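Type 3 secretion system translocon protein SctE (Shigella flexneri, PDB 3U0C) inserts together with IpaC into the host cell membrane to form the pore through which the type III secretion system delivers bacterial effector proteins. Local coordinates at residues A[134-139]-A[151-156]; A[99-104]-A[189-194]; A[141-144]-A[148-151]. One frame throughout, in Å; residues are numbered along the deposited sequence.

Interaction 1 of 3, residues A[134-139]-A[151-156]; sequences NQIQTR and KKLSRE
Ile136 and Leu153 face each other at the level where residues 134-139 and 151-156 come nearest, their CA atoms 7.1 Å apart. Both segments are helical, and the two short axes run antiparallel at 154° with a closest approach of 10.2 Å. Both residues direct their CB atoms across the gap, and the two side chains run antiparallel alongside each other. With CG1 anti to the backbone N (chi1 -169°) and the chain extended beyond it, Ile136 reaches to the backbone of the opposite helix. There its terminal CD1 lies 3.2 Å from Leu153 O, a close methyl-to-carbonyl approach, while its CG1 meets Leu153 CD2 at 3.9 Å. The same methyl touches Glu156 one turn on: Ile136 CD1 is 3.8 Å from Glu156 CB and equally far from Glu156 OE1, so the carboxylate borders the apolar pair.

Arg139 closes the other side. Its side chain is extended from CG to NE and lies roughly perpendicular to Leu153, with Arg139 CD 3.9 Å from Leu153 CD2, and that methyl lies over one face of the guanidinium. The arginine thus contributes aliphatic carbon and a flat face to the contact. Arg139 is poorly ordered, however, and its charged end is probably mobile; Arg139 NH1 stays 6.4 Å from Glu156 OE1, too far for an ion pair, and NH2 makes a long, weak one with Glu149 OE1.

Two buried aliphatic residues flanked by long charged ones are in keeping with the coiled-coil character of this region. Leu140, the next residue on helix 71-141, adds to the packing on Leu153 and also touches Ser154. A hydrogen bond from Gln137 NE2 to Glu157 OE2 joins helix 71-141 to helix 150-197 beside this apolar pair.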
ATOM      1  N   ASN A 134       0.852  -3.507  39.014  1.00 48.70           N
ATOM      2  CA  ASN A 134      -0.261  -3.447  39.961  1.00 52.29           C
ATOM      3  C   ASN A 134      -0.108  -4.493  41.059  1.00 56.68           C
ATOM      4  O   ASN A 134      -0.324  -4.219  42.238  1.00 57.98           O
ATOM      5  CB  ASN A 134      -1.615  -3.563  39.270  1.00 52.26           C
ATOM      6  CG  ASN A 134      -1.918  -2.364  38.377  1.00 63.23           C
ATOM      7  OD1 ASN A 134      -0.999  -1.693  37.885  1.00 62.75           O
ATOM      8  ND2 ASN A 134      -3.211  -2.079  38.170  1.00 63.40           N
ATOM      9  N   GLN A 135       0.281  -5.688  40.644  1.00 74.65           N
ATOM     10  CA  GLN A 135       0.584  -6.763  41.558  1.00 71.15           C
ATOM     11  C   GLN A 135       1.573  -6.280  42.590  1.00 67.46           C
ATOM     12  O   GLN A 135       1.312  -6.360  43.791  1.00 66.59           O
ATOM     13  CB  GLN A 135       1.205  -7.922  40.796  1.00 71.60           C
ATOM     14  CG  GLN A 135       0.260  -8.607  39.831  1.00 81.02           C
ATOM     15  CD  GLN A 135       0.980  -9.685  39.078  1.00 83.57           C
ATOM     16  OE1 GLN A 135       2.222  -9.624  38.919  1.00 85.11           O
ATOM     17  NE2 GLN A 135       0.230 -10.679  38.591  1.00 77.74           N
ATOM     18  N   ILE A 136       2.710  -5.781  42.121  1.00 42.01           N
ATOM     19  CA  ILE A 136       3.754  -5.338  43.024  1.00 42.26           C
ATOM     20  C   ILE A 136       3.282  -4.156  43.868  1.00 39.86           C
ATOM     21  O   ILE A 136       3.588  -4.078  45.061  1.00 40.76           O
ATOM     22  CB  ILE A 136       5.034  -4.977  42.275  1.00 41.06           C
ATOM     23  CG1 ILE A 136       6.175  -4.774  43.250  1.00 39.36           C
ATOM     24  CG2 ILE A 136       4.841  -3.703  41.482  1.00 37.22           C
ATOM     25  CD1 ILE A 136       7.487  -4.590  42.587  1.00 38.46           C
ATOM     26  N   GLN A 137       2.509  -3.258  43.260  1.00 42.22           N
ATOM     27  CA  GLN A 137       2.026  -2.082  43.976  1.00 50.68           C
ATOM     28  C   GLN A 137       1.122  -2.498  45.130  1.00 45.52           C
ATOM     29  O   GLN A 137       1.272  -2.000  46.245  1.00 46.04           O
ATOM     30  CB  GLN A 137       1.336  -1.076  43.041  1.00 40.29           C
ATOM     31  CG  GLN A 137       2.332  -0.147  42.338  1.00 46.71           C
ATOM     32  CD  GLN A 137       1.700   0.850  41.352  1.00 45.81           C
ATOM     33  OE1 GLN A 137       0.501   0.800  41.060  1.00 49.05           O
ATOM     34  NE2 GLN A 137       2.526   1.758  40.827  1.00 42.49           N
ATOM     35  N   THR A 138       0.205  -3.429  44.865  1.00 52.34           N
ATOM     36  CA  THR A 138      -0.621  -4.000  45.918  1.00 46.00           C
ATOM     37  C   THR A 138       0.252  -4.629  47.001  1.00 50.74           C
ATOM     38  O   THR A 138       0.039  -4.410  48.199  1.00 50.95           O
ATOM     39  CB  THR A 138      -1.547  -5.105  45.393  1.00 53.77           C
ATOM     40  OG1 THR A 138      -2.615  -4.538  44.619  1.00 48.02           O
ATOM     41  CG2 THR A 138      -2.118  -5.873  46.563  1.00 50.38           C
ATOM     42  N   ARG A 139       1.230  -5.424  46.578  1.00141.42           N
ATOM     43  CA  ARG A 139       2.138  -6.086  47.517  1.00148.02           C
ATOM     44  C   ARG A 139       2.931  -5.094  48.370  1.00138.46           C
ATOM     45  O   ARG A 139       3.207  -5.352  49.538  1.00140.93           O
ATOM     46  CB  ARG A 139       3.104  -6.999  46.759  1.00 95.69           C
ATOM     47  CG  ARG A 139       4.076  -7.753  47.652  1.00 95.69           C
ATOM     48  CD  ARG A 139       4.987  -8.714  46.905  1.00 95.69           C
ATOM     49  NE  ARG A 139       5.885  -9.430  47.807  1.00 95.69           N
ATOM     50  CZ  ARG A 139       6.642 -10.454  47.446  1.00 95.69           C
ATOM     51  NH1 ARG A 139       6.619 -10.891  46.193  1.00 95.69           N
ATOM     52  NH2 ARG A 139       7.429 -11.048  48.335  1.00 95.69           N
ATOM     53  N   LYS A 151      12.646  -2.228  50.187  1.00 57.24           N
ATOM     54  CA  LYS A 151      13.665  -1.571  49.357  1.00 58.46           C
ATOM     55  C   LYS A 151      13.795  -2.223  47.977  1.00 55.48           C
ATOM     56  O   LYS A 151      13.888  -1.543  46.946  1.00 64.14           O
ATOM     57  CB  LYS A 151      15.010  -1.549  50.091  1.00 64.59           C
ATOM     58  CG  LYS A 151      16.158  -0.908  49.309  1.00 68.07           C
ATOM     59  CD  LYS A 151      17.357  -0.596  50.218  1.00 71.84           C
ATOM     60  CE  LYS A 151      18.683  -0.801  49.495  1.00 73.09           C
ATOM     61  NZ  LYS A 151      19.561   0.418  49.543  1.00 72.81           N
ATOM     62  N   LYS A 152      13.763  -3.549  47.953  1.00 47.68           N
ATOM     63  CA  LYS A 152      13.972  -4.309  46.729  1.00 45.91           C
ATOM     64  C   LYS A 152      12.772  -4.231  45.787  1.00 53.15           C
ATOM     65  O   LYS A 152      12.942  -3.932  44.606  1.00 43.86           O
ATOM     66  CB  LYS A 152      14.307  -5.761  47.070  1.00 47.25           C
ATOM     67  CG  LYS A 152      14.615  -6.637  45.876  1.00 65.20           C
ATOM     68  CD  LYS A 152      14.986  -8.057  46.324  1.00 68.18           C
ATOM     69  CE  LYS A 152      15.278  -8.963  45.128  1.00 73.89           C
ATOM     70  NZ  LYS A 152      15.644 -10.362  45.552  1.00 78.48           N
ATOM     71  N   LEU A 153      11.569  -4.499  46.299  1.00 43.72           N
ATOM     72  CA  LEU A 153      10.345  -4.347  45.502  1.00 45.67           C
ATOM     73  C   LEU A 153      10.235  -2.946  44.886  1.00 41.43           C
ATOM     74  O   LEU A 153       9.808  -2.786  43.735  1.00 42.83           O
ATOM     75  CB  LEU A 153       9.100  -4.634  46.344  1.00 48.23           C
ATOM     76  CG  LEU A 153       8.848  -6.050  46.869  1.00 47.53           C
ATOM     77  CD1 LEU A 153       7.958  -6.024  48.104  1.00 52.62           C
ATOM     78  CD2 LEU A 153       8.241  -6.934  45.795  1.00 45.67           C
ATOM     79  N   SER A 154      10.608  -1.927  45.656  1.00 43.11           N
ATOM     80  CA  SER A 154      10.554  -0.558  45.154  1.00 41.63           C
ATOM     81  C   SER A 154      11.445  -0.402  43.927  1.00 37.98           C
ATOM     82  O   SER A 154      11.089   0.289  42.985  1.00 36.79           O
ATOM     83  CB  SER A 154      10.965   0.437  46.238  1.00 39.22           C
ATOM     84  OG  SER A 154       9.988   0.483  47.272  1.00 40.02           O
ATOM     85  N   ARG A 155      12.602  -1.058  43.956  1.00 58.73           N
ATOM     86  CA  ARG A 155      13.543  -1.060  42.842  1.00 52.52           C
ATOM     87  C   ARG A 155      13.032  -1.868  41.653  1.00 52.52           C
ATOM     88  O   ARG A 155      13.411  -1.595  40.516  1.00 53.41           O
ATOM     89  CB  ARG A 155      14.907  -1.609  43.275  1.00 51.00           C
ATOM     90  CG  ARG A 155      15.752  -0.650  44.099  1.00 56.76           C
ATOM     91  CD  ARG A 155      17.119  -1.255  44.420  1.00 63.69           C
ATOM     92  NE  ARG A 155      17.038  -2.692  44.699  1.00 73.46           N
ATOM     93  CZ  ARG A 155      17.326  -3.250  45.875  1.00 79.48           C
ATOM     94  NH1 ARG A 155      17.727  -2.492  46.880  1.00 81.95           N
ATOM     95  NH2 ARG A 155      17.219  -4.568  46.051  1.00 84.28           N
ATOM     96  N   GLU A 156      12.189  -2.864  41.911  1.00 46.62           N
ATOM     97  CA  GLU A 156      11.617  -3.659  40.833  1.00 46.06           C
ATOM     98  C   GLU A 156      10.489  -2.895  40.160  1.00 42.93           C
ATOM     99  O   GLU A 156      10.206  -3.076  38.972  1.00 44.28           O
ATOM    100  CB  GLU A 156      11.046  -4.967  41.360  1.00 56.75           C
ATOM    101  CG  GLU A 156      12.010  -5.863  42.106  1.00 65.93           C
ATOM    102  CD  GLU A 156      11.310  -7.130  42.577  1.00 77.72           C
ATOM    103  OE1 GLU A 156      10.104  -7.293  42.257  1.00 78.16           O
ATOM    104  OE2 GLU A 156      11.954  -7.958  43.263  1.00 83.04           O
TER

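Interaction 2 of 3, residues A[99-104]-A[189-194]; sequences NTLLSE and SMQLEK
Leu101 carries its CG anti to the carbonyl carbon (chi1 -78°), which sends both methyls across to residues 189-194 of helix 150-197. Gln191 has the matching first torsion (chi1 -70°) and an extended chain beyond CG, an arrangement that lays its aliphatic part and amide beside the leucine. The two side chains cross at a slant, and the branched end of Leu101 divides its contacts between two consecutive residues of the partner helix.

One branch, CD2, rests on Gln191: Leu101 CD2 is 3.7 Å from Gln191 CB. It also follows the glutamine outward, coming within 4.0 Å of Gln191 CD and 3.8 Å of Gln191 OE1. The other branch is set against the backbone of the next residue, with Leu101 CD1 4.0 Å from Leu192 CA. Leu192, itself exposed, takes a lesser part; its CB is 4.3 Å from Leu101 CD1. The CA atoms of Leu101 and Leu192 mark the level of the match between the helices, 7.4 Å apart.

Just before this segment on helix 150-197, Lys188 is touched by both Leu101 and Glu104. The amide of Gln191 is held mainly within its own helix, where NE2 donates to Asp187 OD2, while OE1 receives a weak hydrogen bond from Lys97 NZ on helix 71-141.

A leucine of helix 71-141 packed on the antiparallel helix 150-197 is in keeping with the domain's coiled-coil hairpin. Chemically, the contact is lopsided: a single buried leucine meets the aliphatic stem of a glutamine and the main chain of a helix. The bond to Asp187 probably helps to fix the rotation of the amide, so that Gln191 can shield Leu101 with its carbons while its polar end remains satisfied. Cohesion between these two segments therefore rests on van der Waals contact.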
ATOM      1  N   ASN A  99      -0.012  -3.945 -13.317  1.00 27.15           N
ATOM      2  CA  ASN A  99       0.782  -5.043 -12.764  1.00 35.03           C
ATOM      3  C   ASN A  99       1.637  -4.572 -11.593  1.00 35.52           C
ATOM      4  O   ASN A  99       1.762  -5.249 -10.567  1.00 32.25           O
ATOM      5  CB  ASN A  99       1.678  -5.656 -13.832  1.00 27.73           C
ATOM      6  CG  ASN A  99       0.907  -6.510 -14.807  1.00 45.75           C
ATOM      7  OD1 ASN A  99      -0.240  -6.887 -14.546  1.00 42.85           O
ATOM      8  ND2 ASN A  99       1.528  -6.825 -15.943  1.00 45.76           N
ATOM      9  N   THR A 100       2.214  -3.394 -11.760  1.00 32.57           N
ATOM     10  CA  THR A 100       3.005  -2.779 -10.728  1.00 29.93           C
ATOM     11  C   THR A 100       2.129  -2.441  -9.521  1.00 31.69           C
ATOM     12  O   THR A 100       2.434  -2.858  -8.389  1.00 26.35           O
ATOM     13  CB  THR A 100       3.717  -1.540 -11.284  1.00 31.17           C
ATOM     14  OG1 THR A 100       4.643  -1.967 -12.284  1.00 36.55           O
ATOM     15  CG2 THR A 100       4.489  -0.816 -10.186  1.00 37.62           C
ATOM     16  N   LEU A 101       1.032  -1.724  -9.758  1.00 26.44           N
ATOM     17  CA  LEU A 101       0.153  -1.331  -8.658  1.00 26.27           C
ATOM     18  C   LEU A 101      -0.315  -2.557  -7.887  1.00 27.49           C
ATOM     19  O   LEU A 101      -0.298  -2.564  -6.670  1.00 26.12           O
ATOM     20  CB  LEU A 101      -1.044  -0.514  -9.137  1.00 26.06           C
ATOM     21  CG  LEU A 101      -0.751   0.961  -9.442  1.00 26.39           C
ATOM     22  CD1 LEU A 101      -1.807   1.575 -10.362  1.00 26.99           C
ATOM     23  CD2 LEU A 101      -0.599   1.771  -8.165  1.00 26.68           C
ATOM     24  N   LEU A 102      -0.698  -3.599  -8.616  1.00 25.42           N
ATOM     25  CA  LEU A 102      -1.160  -4.834  -8.018  1.00 25.26           C
ATOM     26  C   LEU A 102      -0.096  -5.434  -7.100  1.00 34.65           C
ATOM     27  O   LEU A 102      -0.357  -5.715  -5.934  1.00 30.26           O
ATOM     28  CB  LEU A 102      -1.532  -5.845  -9.097  1.00 25.14           C
ATOM     29  CG  LEU A 102      -1.855  -7.256  -8.622  1.00 25.11           C
ATOM     30  CD1 LEU A 102      -2.885  -7.212  -7.511  1.00 28.04           C
ATOM     31  CD2 LEU A 102      -2.341  -8.138  -9.782  1.00 24.82           C
ATOM     32  N   SER A 103       1.090  -5.655  -7.653  1.00 34.99           N
ATOM     33  CA  SER A 103       2.188  -6.233  -6.903  1.00 33.72           C
ATOM     34  C   SER A 103       2.504  -5.376  -5.671  1.00 31.84           C
ATOM     35  O   SER A 103       2.686  -5.897  -4.561  1.00 30.90           O
ATOM     36  CB  SER A 103       3.409  -6.358  -7.807  1.00 33.85           C
ATOM     37  OG  SER A 103       4.603  -6.369  -7.054  1.00 37.79           O
ATOM     38  N   GLU A 104       2.558  -4.061  -5.874  1.00 28.01           N
ATOM     39  CA  GLU A 104       2.810  -3.108  -4.797  1.00 40.82           C
ATOM     40  C   GLU A 104       1.744  -3.193  -3.712  1.00 37.46           C
ATOM     41  O   GLU A 104       2.047  -3.175  -2.511  1.00 28.33           O
ATOM     42  CB  GLU A 104       2.886  -1.681  -5.333  1.00 28.41           C
ATOM     43  CG  GLU A 104       3.940  -1.489  -6.407  1.00 37.24           C
ATOM     44  CD  GLU A 104       4.181  -0.032  -6.761  1.00 33.77           C
ATOM     45  OE1 GLU A 104       3.224   0.767  -6.731  1.00 34.30           O
ATOM     46  OE2 GLU A 104       5.339   0.317  -7.062  1.00 34.36           O
ATOM     47  N   SER A 189      -4.749   3.397  -4.362  1.00 28.95           N
ATOM     48  CA  SER A 189      -6.075   3.512  -4.939  1.00 31.10           C
ATOM     49  C   SER A 189      -6.222   4.842  -5.692  1.00 31.59           C
ATOM     50  O   SER A 189      -6.942   4.925  -6.679  1.00 35.89           O
ATOM     51  CB  SER A 189      -7.171   3.308  -3.886  1.00 27.68           C
ATOM     52  OG  SER A 189      -7.644   4.536  -3.371  1.00 30.71           O
ATOM     53  N   MET A 190      -5.513   5.870  -5.243  1.00 25.98           N
ATOM     54  CA  MET A 190      -5.487   7.140  -5.968  1.00 35.61           C
ATOM     55  C   MET A 190      -4.728   7.011  -7.277  1.00 33.00           C
ATOM     56  O   MET A 190      -5.192   7.489  -8.309  1.00 34.91           O
ATOM     57  CB  MET A 190      -4.850   8.251  -5.136  1.00 40.16           C
ATOM     58  CG  MET A 190      -5.700   8.702  -3.966  1.00 48.76           C
ATOM     59  SD  MET A 190      -4.788   9.738  -2.811  1.00 83.12           S
ATOM     60  CE  MET A 190      -4.574   8.651  -1.409  1.00 62.53           C
ATOM     61  N   GLN A 191      -3.556   6.382  -7.232  1.00 29.62           N
ATOM     62  CA  GLN A 191      -2.768   6.158  -8.436  1.00 27.35           C
ATOM     63  C   GLN A 191      -3.582   5.389  -9.468  1.00 34.83           C
ATOM     64  O   GLN A 191      -3.480   5.660 -10.670  1.00 30.52           O
ATOM     65  CB  GLN A 191      -1.490   5.380  -8.147  1.00 34.83           C
ATOM     66  CG  GLN A 191      -0.410   6.121  -7.357  1.00 39.92           C
ATOM     67  CD  GLN A 191       0.942   5.445  -7.508  1.00 37.87           C
ATOM     68  OE1 GLN A 191       1.322   5.058  -8.606  1.00 42.76           O
ATOM     69  NE2 GLN A 191       1.660   5.289  -6.413  1.00 42.03           N
ATOM     70  N   LEU A 192      -4.370   4.424  -8.997  1.00 24.13           N
ATOM     71  CA  LEU A 192      -5.179   3.603  -9.888  1.00 23.72           C
ATOM     72  C   LEU A 192      -6.235   4.438 -10.606  1.00 25.04           C
ATOM     73  O   LEU A 192      -6.392   4.331 -11.817  1.00 23.81           O
ATOM     74  CB  LEU A 192      -5.844   2.441  -9.152  1.00 23.41           C
ATOM     75  CG  LEU A 192      -6.744   1.554 -10.025  1.00 25.84           C
ATOM     76  CD1 LEU A 192      -6.004   1.058 -11.262  1.00 23.18           C
ATOM     77  CD2 LEU A 192      -7.292   0.388  -9.228  1.00 22.73           C
ATOM     78  N   GLU A 193      -6.959   5.258  -9.845  1.00 27.59           N
ATOM     79  CA  GLU A 193      -7.921   6.194 -10.422  1.00 31.39           C
ATOM     80  C   GLU A 193      -7.266   7.127 -11.457  1.00 29.60           C
ATOM     81  O   GLU A 193      -7.830   7.390 -12.503  1.00 27.77           O
ATOM     82  CB  GLU A 193      -8.592   7.022  -9.325  1.00 35.48           C
ATOM     83  CG  GLU A 193      -9.787   7.836  -9.790  1.00 37.16           C
ATOM     84  CD  GLU A 193     -10.654   8.313  -8.634  1.00 44.94           C
ATOM     85  OE1 GLU A 193     -10.113   8.500  -7.514  1.00 52.28           O
ATOM     86  OE2 GLU A 193     -11.881   8.487  -8.833  1.00 39.05           O
ATOM     87  N   LYS A 194      -6.081   7.637 -11.134  1.00 31.34           N
ATOM     88  CA  LYS A 194      -5.342   8.515 -12.026  1.00 36.84           C
ATOM     89  C   LYS A 194      -5.176   7.844 -13.387  1.00 37.35           C
ATOM     90  O   LYS A 194      -5.486   8.426 -14.417  1.00 34.55           O
ATOM     91  CB  LYS A 194      -3.970   8.839 -11.439  1.00 42.83           C
ATOM     92  CG  LYS A 194      -3.292  10.094 -11.999  1.00 51.98           C
ATOM     93  CD  LYS A 194      -1.826  10.192 -11.537  1.00 53.80           C
ATOM     94  CE  LYS A 194      -1.040  11.230 -12.363  1.00 58.56           C
ATOM     95  NZ  LYS A 194       0.434  11.338 -12.042  1.00 54.49           N
TER

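Interaction 3 of 3, residues A[141-144]-A[148-151]; sequences SELD and PEKK
Leu143 supplies the apolar part of this surface contact, its two methyls meeting different residues of the 148-151 segment. CD2 presses on Lys150, lying 3.4 Å from Lys150 CA, tighter than ordinary van der Waals contact, and 3.5 Å from Lys150 CG. The leucine thus packs on the root of the lysine side chain, where the two chains meet at a slant. CD1 faces Glu149 more loosely, 4.0 Å from Leu143 CD1 to Glu149 OE2, with Glu149 CG close behind.

The chain of Lys150 starts toward the leucine but leads away from it beyond CG, and the bend at chi3 (75°) turns its end farther off. Lys150 NZ makes a weak hydrogen bond with the carbonyl oxygen of Glu146 in the intervening loop. Glu149 extends beyond CG, its other carboxylate oxygen, OE1, being the one turned to Arg139 on the preceding helix. In the next shell, Lys150 O accepts a hydrogen bond from Ser154 OG, and Ser141 OG is bonded to Thr138 O; both lie within the adjoining helices.

Residues 142-149 form the loop that reverses the chain between helix 71-141 and helix 150-197. The arrangement is that of a helical hairpin, in which a leucine just after the first helix folds back over the beginning of the second.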
ATOM      1  N   SER A 141       1.896  -2.015  49.191  1.00 49.43           N
ATOM      2  CA  SER A 141       1.016  -1.311  50.110  1.00 50.91           C
ATOM      3  C   SER A 141       0.889  -2.095  51.408  1.00 54.86           C
ATOM      4  O   SER A 141       0.923  -1.525  52.497  1.00 47.88           O
ATOM      5  CB  SER A 141      -0.370  -1.136  49.511  1.00 49.26           C
ATOM      6  OG  SER A 141      -1.097  -2.343  49.598  1.00 50.21           O
ATOM      7  N   GLU A 142       0.734  -3.409  51.276  1.00 44.71           N
ATOM      8  CA  GLU A 142       0.436  -4.265  52.420  1.00 48.76           C
ATOM      9  C   GLU A 142       1.723  -4.576  53.181  1.00 58.25           C
ATOM     10  O   GLU A 142       1.721  -5.302  54.183  1.00 64.63           O
ATOM     11  CB  GLU A 142      -0.270  -5.538  51.961  1.00 47.97           C
ATOM     12  CG  GLU A 142      -1.556  -5.261  51.160  1.00 57.88           C
ATOM     13  CD  GLU A 142      -2.093  -6.512  50.495  1.00 62.80           C
ATOM     14  OE1 GLU A 142      -1.340  -7.521  50.455  1.00 67.38           O
ATOM     15  OE2 GLU A 142      -3.257  -6.495  50.023  1.00 64.28           O
ATOM     16  N   LEU A 143       2.813  -3.969  52.715  1.00 58.33           N
ATOM     17  CA  LEU A 143       4.145  -4.186  53.275  1.00 59.98           C
ATOM     18  C   LEU A 143       4.386  -3.547  54.653  1.00 59.32           C
ATOM     19  O   LEU A 143       4.275  -2.311  54.816  1.00 53.44           O
ATOM     20  CB  LEU A 143       5.196  -3.675  52.292  1.00 62.45           C
ATOM     21  CG  LEU A 143       6.534  -4.350  52.418  1.00 61.20           C
ATOM     22  CD1 LEU A 143       6.304  -5.829  52.829  1.00 61.83           C
ATOM     23  CD2 LEU A 143       7.315  -4.250  51.124  1.00 54.61           C
ATOM     24  N   ASP A 144       4.677  -4.388  55.649  1.00 78.00           N
ATOM     25  CA  ASP A 144       5.235  -3.913  56.918  1.00 88.48           C
ATOM     26  C   ASP A 144       6.008  -2.639  56.655  1.00 91.72           C
ATOM     27  O   ASP A 144       6.973  -2.642  55.901  1.00 89.93           O
ATOM     28  CB  ASP A 144       6.183  -4.986  57.490  1.00 96.48           C
ATOM     29  CG  ASP A 144       6.241  -4.993  58.999  1.00101.12           C
ATOM     30  OD1 ASP A 144       6.985  -4.162  59.580  1.00101.36           O
ATOM     31  OD2 ASP A 144       5.546  -5.839  59.610  1.00101.32           O
ATOM     32  N   PRO A 148      12.047  -5.433  55.704  1.00 63.83           N
ATOM     33  CA  PRO A 148      13.329  -5.789  55.077  1.00 62.81           C
ATOM     34  C   PRO A 148      13.287  -5.893  53.542  1.00 56.56           C
ATOM     35  O   PRO A 148      14.339  -5.722  52.907  1.00 53.37           O
ATOM     36  CB  PRO A 148      13.688  -7.147  55.719  1.00 61.73           C
ATOM     37  CG  PRO A 148      12.412  -7.624  56.397  1.00 64.99           C
ATOM     38  CD  PRO A 148      11.683  -6.366  56.788  1.00 66.21           C
ATOM     39  N   GLU A 149      12.113  -6.147  52.962  1.00 66.60           N
ATOM     40  CA  GLU A 149      12.003  -6.360  51.511  1.00 66.69           C
ATOM     41  C   GLU A 149      11.433  -5.186  50.704  1.00 65.67           C
ATOM     42  O   GLU A 149      11.394  -5.237  49.462  1.00 61.60           O
ATOM     43  CB  GLU A 149      11.218  -7.646  51.199  1.00 63.49           C
ATOM     44  CG  GLU A 149       9.773  -7.651  51.664  1.00 92.33           C
ATOM     45  CD  GLU A 149       9.114  -9.005  51.421  1.00 97.42           C
ATOM     46  OE1 GLU A 149       9.665  -9.784  50.603  1.00 99.68           O
ATOM     47  OE2 GLU A 149       8.063  -9.307  52.047  1.00 95.62           O
ATOM     48  N   LYS A 150      10.988  -4.141  51.396  1.00 56.36           N
ATOM     49  CA  LYS A 150      10.403  -2.986  50.719  1.00 51.81           C
ATOM     50  C   LYS A 150      11.399  -2.397  49.750  1.00 51.45           C
ATOM     51  O   LYS A 150      11.047  -2.112  48.621  1.00 50.56           O
ATOM     52  CB  LYS A 150       9.972  -1.913  51.720  1.00 52.27           C
ATOM     53  CG  LYS A 150       8.810  -1.058  51.259  1.00 50.20           C
ATOM     54  CD  LYS A 150       8.658   0.187  52.130  1.00 71.89           C
ATOM     55  CE  LYS A 150       9.746   1.217  51.802  1.00 72.39           C
ATOM     56  NZ  LYS A 150       9.856   2.291  52.843  1.00 69.89           N
ATOM     57  N   LYS A 151      12.646  -2.228  50.187  1.00 57.24           N
ATOM     58  CA  LYS A 151      13.665  -1.571  49.357  1.00 58.46           C
ATOM     59  C   LYS A 151      13.795  -2.223  47.977  1.00 55.48           C
ATOM     60  O   LYS A 151      13.888  -1.543  46.946  1.00 64.14           O
ATOM     61  CB  LYS A 151      15.010  -1.549  50.091  1.00 64.59           C
ATOM     62  CG  LYS A 151      16.158  -0.908  49.309  1.00 68.07           C
ATOM     63  CD  LYS A 151      17.357  -0.596  50.218  1.00 71.84           C
ATOM     64  CE  LYS A 151      18.683  -0.801  49.495  1.00 73.09           C
ATOM     65  NZ  LYS A 151      19.561   0.418  49.543  1.00 72.81           N
TER

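Overall arrangement
Interactions 1 and 2 join the two arms of one long antiparallel helical hairpin, helix 71-141 and helix 150-197, in the N-terminal coiled-coil region of the translocator; interaction 3 packs the connecting loop on the start of the second arm. Along the chain they are nested, with interaction 2 closing a much larger loop around the other two. Interactions 1 and 3 form a continuous end of the rod, with centres 8 Å apart, a shared Lys151, and Leu153 CD1 packed 3.6 Å from Leu143 CD2. Interaction 2 lies close to the centre of the molecule, 54 Å from interaction 1 between centres. Side-chain packing between the same two helices is thus found at two levels far apart along this elongated domain, as expected of a coiled coil.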